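Local coordinates for protein putative short-chain dehydrogenase/reductase (PDB 5JY1) that binds NAD and is probably an oxidoreductase of the short-chain dehydrogenase/reductase family, perhaps acting as a 3-oxoacyl-[acyl-carrier-protein] reductase, at residues His252-Gly255 with Gly256-Pro260. Residues are numbered along the deposited sequence; the frame is centred on the assembly and turned at random.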
ATOM      1  N   HIS A 252      10.650  -1.280  -5.014  1.00 12.45           N
ATOM      2  CA  HIS A 252      10.761  -0.854  -6.398  1.00 12.92           C
ATOM      3  C   HIS A 252      12.187  -0.411  -6.685  1.00 11.94           C
ATOM      4  O   HIS A 252      12.734   0.434  -5.969  1.00 14.20           O
ATOM      5  CB  HIS A 252       9.786   0.288  -6.682  1.00 11.26           C
ATOM      6  CG  HIS A 252       8.351  -0.097  -6.485  1.00 12.88           C
ATOM      7  ND1 HIS A 252       7.739  -0.060  -5.252  1.00 16.12           N
ATOM      8  CD2 HIS A 252       7.421  -0.552  -7.357  1.00 13.14           C
ATOM      9  CE1 HIS A 252       6.483  -0.464  -5.375  1.00 18.49           C
ATOM     10  NE2 HIS A 252       6.265  -0.766  -6.642  1.00 16.49           N
ATOM     11  N   VAL A 253      12.775  -0.966  -7.750  1.00 11.35           N
ATOM     12  CA  VAL A 253      14.128  -0.604  -8.184  1.00 12.51           C
ATOM     13  C   VAL A 253      14.024  -0.133  -9.629  1.00 13.05           C
ATOM     14  O   VAL A 253      14.257  -0.899 -10.575  1.00 15.87           O
ATOM     15  CB  VAL A 253      15.110  -1.783  -8.023  1.00 13.63           C
ATOM     16  CG1 VAL A 253      16.545  -1.320  -8.315  1.00 13.27           C
ATOM     17  CG2 VAL A 253      15.038  -2.336  -6.610  1.00 14.11           C
ATOM     18  N   ASP A 254      13.665   1.149  -9.804  1.00 11.84           N
ATOM     19  CA  ASP A 254      13.076   1.585 -11.066  1.00 12.40           C
ATOM     20  C   ASP A 254      13.313   3.063 -11.326  1.00 12.76           C
ATOM     21  O   ASP A 254      12.583   3.658 -12.131  1.00 15.48           O
ATOM     22  CB  ASP A 254      11.537   1.331 -11.074  1.00 14.43           C
ATOM     23  CG  ASP A 254      10.818   2.020  -9.902  1.00 14.66           C
ATOM     24  OD1 ASP A 254      11.478   2.726  -9.114  1.00 13.57           O
ATOM     25  OD2 ASP A 254       9.583   1.848  -9.765  1.00 15.07           O
ATOM     26  N   GLY A 255      14.311   3.668 -10.686  1.00 13.99           N
ATOM     27  CA  GLY A 255      14.533   5.087 -10.883  1.00 14.73           C
ATOM     28  C   GLY A 255      13.440   5.955 -10.315  1.00 15.02           C
ATOM     29  O   GLY A 255      13.380   7.147 -10.638  1.00 14.14           O
ATOM     30  N   GLY A 256      12.556   5.389  -9.505  1.00 14.18           N
ATOM     31  CA  GLY A 256      11.435   6.127  -8.962  1.00 12.50           C
ATOM     32  C   GLY A 256      10.150   6.042  -9.756  1.00 13.58           C
ATOM     33  O   GLY A 256       9.184   6.723  -9.398  1.00 13.47           O
ATOM     34  N   LEU A 257      10.099   5.216 -10.809  1.00 15.46           N
ATOM     35  CA  LEU A 257       8.928   5.181 -11.693  1.00 17.23           C
ATOM     36  C   LEU A 257       7.627   4.926 -10.934  1.00 15.21           C
ATOM     37  O   LEU A 257       6.572   5.437 -11.334  1.00 14.44           O
ATOM     38  CB  LEU A 257       9.119   4.110 -12.777  1.00 12.90           C
ATOM     39  CG  LEU A 257       8.007   4.009 -13.834  1.00 16.58           C
ATOM     40  CD1 LEU A 257       7.995   5.236 -14.712  1.00 17.56           C
ATOM     41  CD2 LEU A 257       8.133   2.755 -14.685  1.00 17.73           C
ATOM     42  N   HIS A 258       7.676   4.167  -9.836  1.00 11.71           N
ATOM     43  CA  HIS A 258       6.467   3.880  -9.062  1.00 12.37           C
ATOM     44  C   HIS A 258       5.759   5.142  -8.576  1.00 14.76           C
ATOM     45  O   HIS A 258       4.545   5.109  -8.335  1.00 14.23           O
ATOM     46  CB  HIS A 258       6.824   2.984  -7.871  1.00 14.12           C
ATOM     47  CG  HIS A 258       7.737   3.645  -6.891  1.00 13.30           C
ATOM     48  ND1 HIS A 258       7.267   4.271  -5.758  1.00 14.80           N
ATOM     49  CD2 HIS A 258       9.085   3.811  -6.888  1.00 13.81           C
ATOM     50  CE1 HIS A 258       8.285   4.809  -5.104  1.00 14.19           C
ATOM     51  NE2 HIS A 258       9.399   4.543  -5.768  1.00 13.21           N
ATOM     52  N   LEU A 259       6.480   6.265  -8.442  1.00 11.99           N
ATOM     53  CA  LEU A 259       5.824   7.491  -7.982  1.00 12.82           C
ATOM     54  C   LEU A 259       4.883   8.061  -9.039  1.00 14.01           C
ATOM     55  O   LEU A 259       3.670   8.142  -8.774  1.00 14.76           O
ATOM     56  CB  LEU A 259       6.874   8.505  -7.508  1.00 11.89           C
ATOM     57  CG  LEU A 259       7.609   8.175  -6.206  1.00 12.22           C
ATOM     58  CD1 LEU A 259       8.753   9.185  -5.972  1.00 15.88           C
ATOM     59  CD2 LEU A 259       6.656   8.158  -5.018  1.00 17.84           C
ATOM     60  N   PRO A 260       5.340   8.463 -10.239  1.00 14.75           N
ATOM     61  CA  PRO A 260       4.377   8.976 -11.228  1.00 13.32           C
ATOM     62  C   PRO A 260       3.562   7.890 -11.906  1.00 14.57           C
ATOM     63  O   PRO A 260       2.552   8.217 -12.542  1.00 16.06           O
ATOM     64  CB  PRO A 260       5.264   9.704 -12.249  1.00 14.09           C
ATOM     65  CG  PRO A 260       6.558   8.944 -12.194  1.00 16.40           C
ATOM     66  CD  PRO A 260       6.728   8.551 -10.746  1.00 13.96           C
TER
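The carboxylate of D254 turns back on the chain and takes hydrogen bonds from the backbone N-H groups of G256 and H258. D254 OD1 accepts from G256 N at 2.9 Å. D254 OD2 accepts from H258 N at 3.0 Å; both donors approach from above the carboxylate plane, and both bonds are bent. Chi1 of 57° sets CG between the backbone N and the carbonyl carbon, folding the acid back over the turn. The main chain closes the same bend: L257 N donates to D254 O, completing a type I' turn whose two inner positions, both of positive phi, are G255 and G256. A type I turn follows, with L259 N bonded to G256 O.

The imidazoles of H252 and H258 form an offset stack, planes 23° apart, while H258 CB sits over the H252 face, 3.8 Å from the centroid of that ring. The D254 carboxylate meets the H258 ring edge, nearly coplanar with it, D254 OD1 lying 3.4 Å from H258 CD2. H252 NE2 is hydrogen-bonded to E155 OE1, and H258 NE2 to T247 O of the second subunit.

This is the Asp-Gly-Gly turn that ends the last strand of the SDR Rossmann-fold sheet, here at a subunit interface.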